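Local coordinates for protein transcriptional regulator, LuxR family (PDB 3MQQ) that probably acts as a DNA-binding transcription regulator, of which this piece is the PAS domain and not the helix-turn-helix part, at residues Phe9-Gly15 and Asp26-Leu31; Ser19-Ile24 and Ser46-Tyr51; Gly72-Arg78 and Trp89-Arg95. All coordinates share one frame; numbering follows the deposited sequence.

Contact 1: Phe9-Gly15 and Asp26-Leu31; sequences FHLAPIG and DCNDEL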
# COMPACT_ATOMS: atom_id res chain seq x y z
N PHE B 9 -3.70 9.25 -3.72
CA PHE B 9 -3.90 9.03 -2.28
C PHE B 9 -5.36 8.63 -1.99
O PHE B 9 -5.63 7.65 -1.30
CB PHE B 9 -3.54 10.31 -1.52
CG PHE B 9 -3.72 10.20 -0.02
CD1 PHE B 9 -2.68 9.74 0.78
CD2 PHE B 9 -4.91 10.59 0.58
CE1 PHE B 9 -2.82 9.66 2.19
CE2 PHE B 9 -5.06 10.54 1.99
CZ PHE B 9 -4.01 10.06 2.79
N HIS B 10 -6.29 9.40 -2.53
CA HIS B 10 -7.71 9.12 -2.29
C HIS B 10 -8.31 7.92 -3.01
O HIS B 10 -9.32 7.36 -2.54
CB HIS B 10 -8.53 10.40 -2.50
CG HIS B 10 -8.35 11.37 -1.38
ND1 HIS B 10 -7.71 12.58 -1.53
CD2 HIS B 10 -8.68 11.29 -0.06
CE1 HIS B 10 -7.69 13.22 -0.37
NE2 HIS B 10 -8.27 12.45 0.53
N LEU B 11 -7.71 7.52 -4.13
CA LEU B 11 -8.17 6.39 -4.96
C LEU B 11 -7.59 5.06 -4.50
O LEU B 11 -8.11 4.00 -4.86
CB LEU B 11 -7.75 6.61 -6.43
CG LEU B 11 -8.21 5.65 -7.54
CD1 LEU B 11 -9.73 5.74 -7.71
CD2 LEU B 11 -7.49 5.94 -8.85
N ALA B 12 -6.49 5.11 -3.74
CA ALA B 12 -5.70 3.91 -3.42
C ALA B 12 -6.53 2.80 -2.83
O ALA B 12 -7.36 3.05 -1.99
CB ALA B 12 -4.53 4.25 -2.48
N PRO B 13 -6.29 1.55 -3.26
CA PRO B 13 -7.08 0.40 -2.86
C PRO B 13 -6.73 -0.12 -1.48
O PRO B 13 -7.24 -1.18 -1.06
CB PRO B 13 -6.69 -0.66 -3.90
CG PRO B 13 -5.35 -0.26 -4.37
CD PRO B 13 -5.28 1.24 -4.27
N ILE B 14 -5.80 0.56 -0.83
CA ILE B 14 -5.43 0.26 0.56
C ILE B 14 -5.60 1.51 1.40
O ILE B 14 -5.56 2.64 0.90
CB ILE B 14 -3.97 -0.24 0.70
CG1 ILE B 14 -2.98 0.82 0.21
CG2 ILE B 14 -3.78 -1.59 0.01
CD1 ILE B 14 -1.56 0.47 0.46
N GLY B 15 -5.77 1.30 2.69
CA GLY B 15 -5.90 2.42 3.61
C GLY B 15 -4.59 3.16 3.73
O GLY B 15 -3.53 2.55 3.87
N ASP B 26 -4.35 12.93 7.98
CA ASP B 26 -5.14 12.77 6.77
C ASP B 26 -5.25 11.30 6.49
O ASP B 26 -4.40 10.52 6.92
CB ASP B 26 -4.50 13.53 5.59
CG ASP B 26 -5.46 13.74 4.43
OD1 ASP B 26 -6.67 13.43 4.53
OD2 ASP B 26 -4.99 14.25 3.39
N CYS B 27 -6.32 10.91 5.81
CA CYS B 27 -6.49 9.51 5.45
C CYS B 27 -7.40 9.43 4.24
O CYS B 27 -8.05 10.42 3.83
CB CYS B 27 -7.05 8.66 6.63
SG CYS B 27 -8.83 8.93 7.01
N ASN B 28 -7.45 8.26 3.65
CA ASN B 28 -8.32 8.05 2.51
C ASN B 28 -9.60 7.29 2.85
O ASN B 28 -9.78 6.80 4.00
CB ASN B 28 -7.55 7.40 1.32
CG ASN B 28 -7.02 6.01 1.62
OD1 ASN B 28 -7.28 5.41 2.68
ND2 ASN B 28 -6.27 5.46 0.66
N ASP B 29 -10.47 7.18 1.83
CA ASP B 29 -11.77 6.50 1.99
C ASP B 29 -11.57 5.01 2.32
O ASP B 29 -12.37 4.44 3.05
CB ASP B 29 -12.68 6.70 0.77
CG ASP B 29 -13.49 8.00 0.83
OD1 ASP B 29 -13.48 8.69 1.88
OD2 ASP B 29 -14.17 8.33 -0.16
N GLU B 30 -10.52 4.38 1.77
CA GLU B 30 -10.30 2.97 2.08
C GLU B 30 -10.05 2.74 3.56
O GLU B 30 -10.54 1.73 4.12
CB GLU B 30 -9.17 2.37 1.22
CG GLU B 30 -8.95 0.82 1.36
CD GLU B 30 -10.17 -0.03 1.05
OE1 GLU B 30 -10.98 0.37 0.19
OE2 GLU B 30 -10.31 -1.12 1.66
N LEU B 31 -9.28 3.62 4.20
CA LEU B 31 -9.06 3.50 5.66
C LEU B 31 -10.39 3.56 6.41
O LEU B 31 -10.64 2.74 7.32
CB LEU B 31 -8.10 4.57 6.19
CG LEU B 31 -7.80 4.26 7.66
CD1 LEU B 31 -6.77 3.12 7.82
CD2 LEU B 31 -7.39 5.51 8.42
O HOH W 1 -9.25 5.03 -1.05
O HOH W 2 -10.39 8.76 -0.34

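Contact 2: Ser19-Ile24 and Ser46-Tyr51; sequences SRDRVI and SFEVLY. With NA (sodium ion), chain K; EOH (ethanol), chain H.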
# COMPACT_ATOMS: atom_id res chain seq x y z
N SER B 19 0.45 10.73 9.11
CA SER B 19 0.37 10.81 10.59
C SER B 19 1.32 11.87 11.13
O SER B 19 2.20 12.42 10.42
CB SER B 19 0.71 9.46 11.21
OG SER B 19 2.13 9.22 11.08
N ARG B 20 1.10 12.18 12.41
CA ARG B 20 2.05 13.00 13.18
C ARG B 20 1.80 12.66 14.64
O ARG B 20 0.66 12.73 15.11
CB ARG B 20 1.87 14.49 12.89
CG ARG B 20 2.87 15.36 13.59
CD ARG B 20 3.10 16.66 12.81
NE ARG B 20 1.98 17.61 12.80
CZ ARG B 20 1.04 17.74 13.75
NH1 ARG B 20 0.10 18.67 13.61
NH2 ARG B 20 1.01 16.96 14.82
N ASP B 21 2.86 12.25 15.33
CA ASP B 21 2.79 11.83 16.74
C ASP B 21 1.64 10.85 17.05
O ASP B 21 0.93 10.97 18.06
CB ASP B 21 2.73 13.07 17.63
CG ASP B 21 3.89 14.01 17.37
OD1 ASP B 21 4.99 13.53 16.99
OD2 ASP B 21 3.70 15.22 17.55
N ARG B 22 1.50 9.87 16.16
CA ARG B 22 0.53 8.79 16.28
C ARG B 22 -0.92 9.27 16.18
O ARG B 22 -1.83 8.60 16.66
CB ARG B 22 0.74 7.89 17.53
CG ARG B 22 2.21 7.49 17.78
CD ARG B 22 2.29 6.47 18.90
NE ARG B 22 1.89 5.15 18.43
CZ ARG B 22 1.76 4.08 19.22
NH1 ARG B 22 1.39 2.90 18.71
NH2 ARG B 22 2.00 4.19 20.51
N VAL B 23 -1.10 10.46 15.58
CA VAL B 23 -2.41 10.99 15.26
C VAL B 23 -2.59 10.98 13.73
O VAL B 23 -1.66 11.28 12.97
CB VAL B 23 -2.58 12.41 15.79
CG1 VAL B 23 -3.96 13.00 15.37
CG2 VAL B 23 -2.46 12.37 17.33
N ILE B 24 -3.79 10.62 13.28
CA ILE B 24 -4.11 10.62 11.86
C ILE B 24 -4.37 12.07 11.40
O ILE B 24 -5.36 12.66 11.82
CB ILE B 24 -5.38 9.82 11.59
CG1 ILE B 24 -5.19 8.33 11.97
CG2 ILE B 24 -5.85 10.02 10.15
CD1 ILE B 24 -6.52 7.53 11.86
N SER B 46 -6.29 9.92 17.44
CA SER B 46 -5.13 9.06 17.82
C SER B 46 -5.29 7.66 17.22
O SER B 46 -6.39 7.11 17.22
CB SER B 46 -4.99 8.93 19.33
OG SER B 46 -3.91 8.03 19.63
N PHE B 47 -4.21 7.08 16.70
CA PHE B 47 -4.21 5.66 16.32
C PHE B 47 -4.71 4.77 17.44
O PHE B 47 -5.20 3.68 17.19
CB PHE B 47 -2.81 5.23 15.96
CG PHE B 47 -2.37 5.56 14.56
CD1 PHE B 47 -3.17 5.25 13.45
CD2 PHE B 47 -1.13 6.10 14.36
CE1 PHE B 47 -2.70 5.52 12.15
CE2 PHE B 47 -0.65 6.37 13.06
CZ PHE B 47 -1.44 6.09 11.96
N GLU B 48 -4.59 5.21 18.70
CA GLU B 48 -4.99 4.36 19.86
C GLU B 48 -6.38 3.74 19.72
O GLU B 48 -6.63 2.60 20.17
CB GLU B 48 -4.92 5.22 21.15
CG GLU B 48 -5.26 4.54 22.50
CD GLU B 48 -5.16 5.52 23.69
OE1 GLU B 48 -5.22 5.05 24.85
OE2 GLU B 48 -5.03 6.75 23.48
N VAL B 49 -7.29 4.48 19.09
CA VAL B 49 -8.69 4.02 18.97
C VAL B 49 -8.86 2.84 18.00
O VAL B 49 -9.88 2.17 18.01
CB VAL B 49 -9.68 5.20 18.65
CG1 VAL B 49 -9.62 6.23 19.74
CG2 VAL B 49 -9.42 5.85 17.28
N LEU B 50 -7.85 2.62 17.17
CA LEU B 50 -7.89 1.60 16.13
C LEU B 50 -7.36 0.30 16.71
O LEU B 50 -7.49 -0.73 16.10
CB LEU B 50 -7.07 2.01 14.91
CG LEU B 50 -7.35 3.34 14.22
CD1 LEU B 50 -6.29 3.58 13.14
CD2 LEU B 50 -8.76 3.43 13.65
N TYR B 51 -6.71 0.37 17.87
CA TYR B 51 -6.17 -0.83 18.53
C TYR B 51 -7.22 -1.50 19.42
O TYR B 51 -8.18 -0.85 19.87
CB TYR B 51 -4.92 -0.46 19.36
CG TYR B 51 -3.68 -0.20 18.54
CD1 TYR B 51 -2.82 -1.25 18.19
CD2 TYR B 51 -3.39 1.09 18.05
CE1 TYR B 51 -1.66 -1.04 17.42
CE2 TYR B 51 -2.23 1.30 17.27
CZ TYR B 51 -1.39 0.24 16.95
OH TYR B 51 -0.27 0.46 16.19
NA NA K . 2.95 9.22 13.71
C1 EOH H . 1.09 3.63 15.10
C2 EOH H . 1.86 4.76 15.74
O EOH H . 0.51 2.82 16.07
O HOH W 3 -1.82 9.45 19.67
O HOH W 4 2.79 6.56 14.18

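Contact 3: Gly72-Arg78 and Trp89-Arg95; sequences GSYADDR and WCHVTGR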
# COMPACT_ATOMS: atom_id res chain seq x y z
N GLY B 72 14.52 1.98 9.19
CA GLY B 72 13.97 3.09 8.42
C GLY B 72 12.59 2.82 7.84
O GLY B 72 12.02 3.68 7.17
N SER B 73 12.05 1.64 8.12
CA SER B 73 10.67 1.29 7.73
C SER B 73 10.18 0.19 8.65
O SER B 73 10.96 -0.42 9.38
CB SER B 73 10.56 0.89 6.26
OG SER B 73 11.02 -0.43 6.01
N TYR B 74 8.87 -0.06 8.60
CA TYR B 74 8.26 -1.00 9.50
C TYR B 74 7.11 -1.70 8.80
O TYR B 74 6.37 -1.07 8.08
CB TYR B 74 7.71 -0.26 10.71
CG TYR B 74 7.05 -1.17 11.70
CD1 TYR B 74 7.81 -1.86 12.65
CD2 TYR B 74 5.67 -1.40 11.67
CE1 TYR B 74 7.22 -2.72 13.55
CE2 TYR B 74 5.07 -2.27 12.58
CZ TYR B 74 5.85 -2.92 13.51
OH TYR B 74 5.29 -3.77 14.41
N ALA B 75 6.98 -3.00 9.04
CA ALA B 75 5.81 -3.72 8.56
C ALA B 75 5.50 -4.83 9.55
O ALA B 75 6.41 -5.47 10.13
CB ALA B 75 6.04 -4.29 7.15
N ASP B 76 4.20 -5.02 9.78
CA ASP B 76 3.76 -6.20 10.50
C ASP B 76 2.33 -6.61 10.14
O ASP B 76 1.68 -6.01 9.31
CB ASP B 76 3.88 -6.01 12.03
CG ASP B 76 2.82 -5.07 12.58
OD1 ASP B 76 1.75 -4.94 11.96
OD2 ASP B 76 3.04 -4.47 13.66
N ASP B 77 1.87 -7.69 10.77
CA ASP B 77 0.43 -7.98 10.79
C ASP B 77 0.02 -7.88 12.24
O ASP B 77 0.74 -8.38 13.12
CB ASP B 77 0.21 -9.42 10.33
CG ASP B 77 0.69 -9.64 8.93
OD1 ASP B 77 0.37 -8.81 8.06
OD2 ASP B 77 1.42 -10.63 8.71
N ARG B 78 -1.14 -7.27 12.50
CA ARG B 78 -1.67 -7.27 13.85
C ARG B 78 -3.16 -7.23 13.88
O ARG B 78 -3.81 -6.92 12.89
CB ARG B 78 -1.11 -6.12 14.69
CG ARG B 78 -1.87 -4.81 14.54
CD ARG B 78 -1.58 -4.15 13.20
NE ARG B 78 -0.24 -3.61 13.18
CZ ARG B 78 0.08 -2.39 13.61
NH1 ARG B 78 -0.84 -1.57 14.11
NH2 ARG B 78 1.33 -2.00 13.56
N TRP B 89 -7.74 -8.83 11.53
CA TRP B 89 -6.33 -8.81 11.21
C TRP B 89 -6.05 -7.80 10.10
O TRP B 89 -6.78 -7.73 9.11
CB TRP B 89 -5.88 -10.18 10.76
CG TRP B 89 -5.65 -11.10 11.91
CD1 TRP B 89 -6.56 -11.93 12.52
CD2 TRP B 89 -4.42 -11.29 12.61
NE1 TRP B 89 -5.96 -12.62 13.54
CE2 TRP B 89 -4.64 -12.26 13.61
CE3 TRP B 89 -3.14 -10.73 12.48
CZ2 TRP B 89 -3.64 -12.67 14.49
CZ3 TRP B 89 -2.14 -11.16 13.33
CH2 TRP B 89 -2.39 -12.12 14.33
N CYS B 90 -4.99 -7.02 10.31
CA CYS B 90 -4.63 -5.95 9.40
C CYS B 90 -3.13 -5.95 9.14
O CYS B 90 -2.35 -6.00 10.06
CB CYS B 90 -5.03 -4.62 10.08
SG CYS B 90 -4.97 -3.13 9.10
N HIS B 91 -2.71 -5.84 7.87
CA HIS B 91 -1.28 -5.69 7.59
C HIS B 91 -0.98 -4.21 7.57
O HIS B 91 -1.70 -3.45 6.94
CB HIS B 91 -0.92 -6.25 6.20
CG HIS B 91 0.54 -6.18 5.88
ND1 HIS B 91 1.07 -5.44 4.84
CD2 HIS B 91 1.60 -6.79 6.47
CE1 HIS B 91 2.38 -5.59 4.82
NE2 HIS B 91 2.72 -6.41 5.79
N VAL B 92 0.05 -3.80 8.30
CA VAL B 92 0.36 -2.37 8.47
C VAL B 92 1.80 -2.12 8.08
O VAL B 92 2.68 -2.89 8.44
CB VAL B 92 0.11 -1.84 9.92
CG1 VAL B 92 0.48 -0.32 10.03
CG2 VAL B 92 -1.36 -2.00 10.26
N THR B 93 2.02 -1.09 7.27
CA THR B 93 3.40 -0.69 6.96
C THR B 93 3.57 0.78 7.25
O THR B 93 2.61 1.53 7.22
CB THR B 93 3.88 -1.01 5.50
OG1 THR B 93 3.41 -0.03 4.57
CG2 THR B 93 3.47 -2.42 5.03
N GLY B 94 4.78 1.21 7.56
CA GLY B 94 4.97 2.63 7.84
C GLY B 94 6.39 3.08 7.57
O GLY B 94 7.33 2.30 7.67
N ARG B 95 6.52 4.32 7.12
CA ARG B 95 7.83 4.94 7.07
C ARG B 95 7.77 6.32 7.69
O ARG B 95 6.96 7.15 7.28
CB ARG B 95 8.37 5.04 5.64
CG ARG B 95 9.80 5.61 5.65
CD ARG B 95 10.50 5.45 4.34
NE ARG B 95 11.21 4.17 4.22
CZ ARG B 95 11.13 3.38 3.16
NH1 ARG B 95 11.84 2.25 3.12
NH2 ARG B 95 10.36 3.71 2.13

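Contact 1: Phe9-Gly15 and Asp26-Leu31
N28 carries this contact, pushing its carboxamide between the end of helix 5-11 and the loop that leads from it into strand 15-20. Both protons of ND2 are used: one bond runs to F9 O (3.0 Å), almost in line with that carbonyl, and the other to I14 O (2.9 Å), straight and in the carbonyl plane. Both acceptors lie close to the amide plane, so the group is held flat and its rotation is fixed. CG sits between the backbone N and the carbonyl carbon (chi1 64°), which also lets OD1 turn back to accept from L31 N at 3.1 Å; OD1 also takes the N-H of L16. N28 is thus the N-cap of helix 29-34, and one side chain ties the end of one helix to the start of the next. G15 CA lies 3.4 Å from N28 OD1 and packs against L31 at the start of that helix. F9 extends its ring to the backbone of C27, CE2 lying 3.4 Å from C27 C. E30 reaches the loop from the other side of N28: its chain bends at chi2 (57°), and the methylene CG rests 3.4 Å from I14 C. Two waters bridge the backbones: one takes the N-H of E30 and donates to H10 O and A12 O; the second takes the N-H of D29 and donates to H10 O. Beyond the segments, D26 OD2 bonds to Y5 OH of the second subunit, whose ring also meets that of F9. Backbone bonds from G15 to F110 and from D26 to L18 set the two segments into the antiparallel PAS sheet, with helix 39-42 packed against H10, C27 and L31.

Contact 2: Ser19-Ile24 and Ser46-Tyr51
R22 meets F47 where the type I' turn R20-V23, which links the first two strands of the PAS sheet, touches the 3-10 segment 47-50. Backbone bonding is brief: F47 N donates to R22 O (2.8 Å), and V23 forms a single bridge with S46. A side-chain bond, E48 N to S46 OG, makes an ST turn. Apolar contacts centre on the F47 ring. I24 crosses it at about a right angle, CG1 lying 3.8 Å from CE1, while S19 CB approaches CE2; I24 and L50 meet tip to tip through their CD1 methyls. W108 packs edge-to-face on F47. Polar bonding gathers round a bound ethanol, probably from the crystallisation liquor, which may mark a pocket. R22, its chain bent at chi3 (77°), brings NH1 to within 2.8 Å of the ethanol O in a nearly straight bond, and Y51 OH shares a very short hydrogen bond with the same oxygen, though the exact placement of the ethanol is doubtful. R22 also makes a cation-pi contact with F57 of helix 54-71. At the other end of the turn a sodium ion is held by a water, the carbonyl oxygens of L103 and A104, and S19 OG at 2.8 Å.

Contact 3: Gly72-Arg78 and Trp89-Arg95
R78 lays its guanidinium over V92, whose CG2 methyl stands 3.4 Å above one face, offset toward the rim. The arginine chain reaches this place by folding at chi2 (-74°) and chi3 (-73°), which turns it back along its own strand. There it grips D76 side-on: NE bonds to OD1 at 2.7 Å, in the guanidinium plane and on the syn lone pair, while NH2 meets OD2 from the syn side, tilted out of the carboxylate plane. Y74 OH donates a very short bond to D76 OD2, so that this oxygen takes two donors. D76 itself stands alongside V92, pointing the same way. Beneath these side chains, strands 74-81 and 87-96 form an antiparallel hairpin, their axes here 4.6 Å apart. Y74 with G94, D76 with V92 and R78 with C90 are hydrogen-bonded pairs; A75 with T93 and D77 with H91 are non-hydrogen-bonded ones. Y74, D76, R78, C90 and V92 lie on the inner face, Y74 and R78 against helix 54-71, C90 and V92 on F110; Y74 packs there on I64, V67 and M68. On the other face, A75 CB touches T93 CG2 at 3.8 Å. At one end of the pairing, R95 NE donates to G72 O (3.1 Å) from above the carbonyl plane, while W89 brings the edge of its ring near D77 O at the other. T93 bonds to T109 of strand 106-112 and packs on P13 of the second subunit; R95 also pairs there with E30. A carboxylate and a guanidinium thus share the inner face, and their pairing probably offsets the cost of burying the R78 guanidinium, while the bond from Y74 would help keep D76 ionised.

Contacts 1 and 2 both use strand 23-27, and they meet where L31 CD2 packs on I24 CD1 at 4.1 Å, although their centres lie about 16 Å apart. Contacts 2 and 3 join beside the ethanol: Y51 OH lies 3.0 Å from R78 NH1, probably hydrogen-bonded, so the charge pair on the inner face of the hairpin is a second shell to the ethanol, whose nearest approach to the R78 side chain is about 5 Å. Contacts 1 and 3 do not touch within the chain, their nearest atoms being about 6 Å apart, but both reach the second subunit, where R95 of one copy meets E30 and L11 of the other.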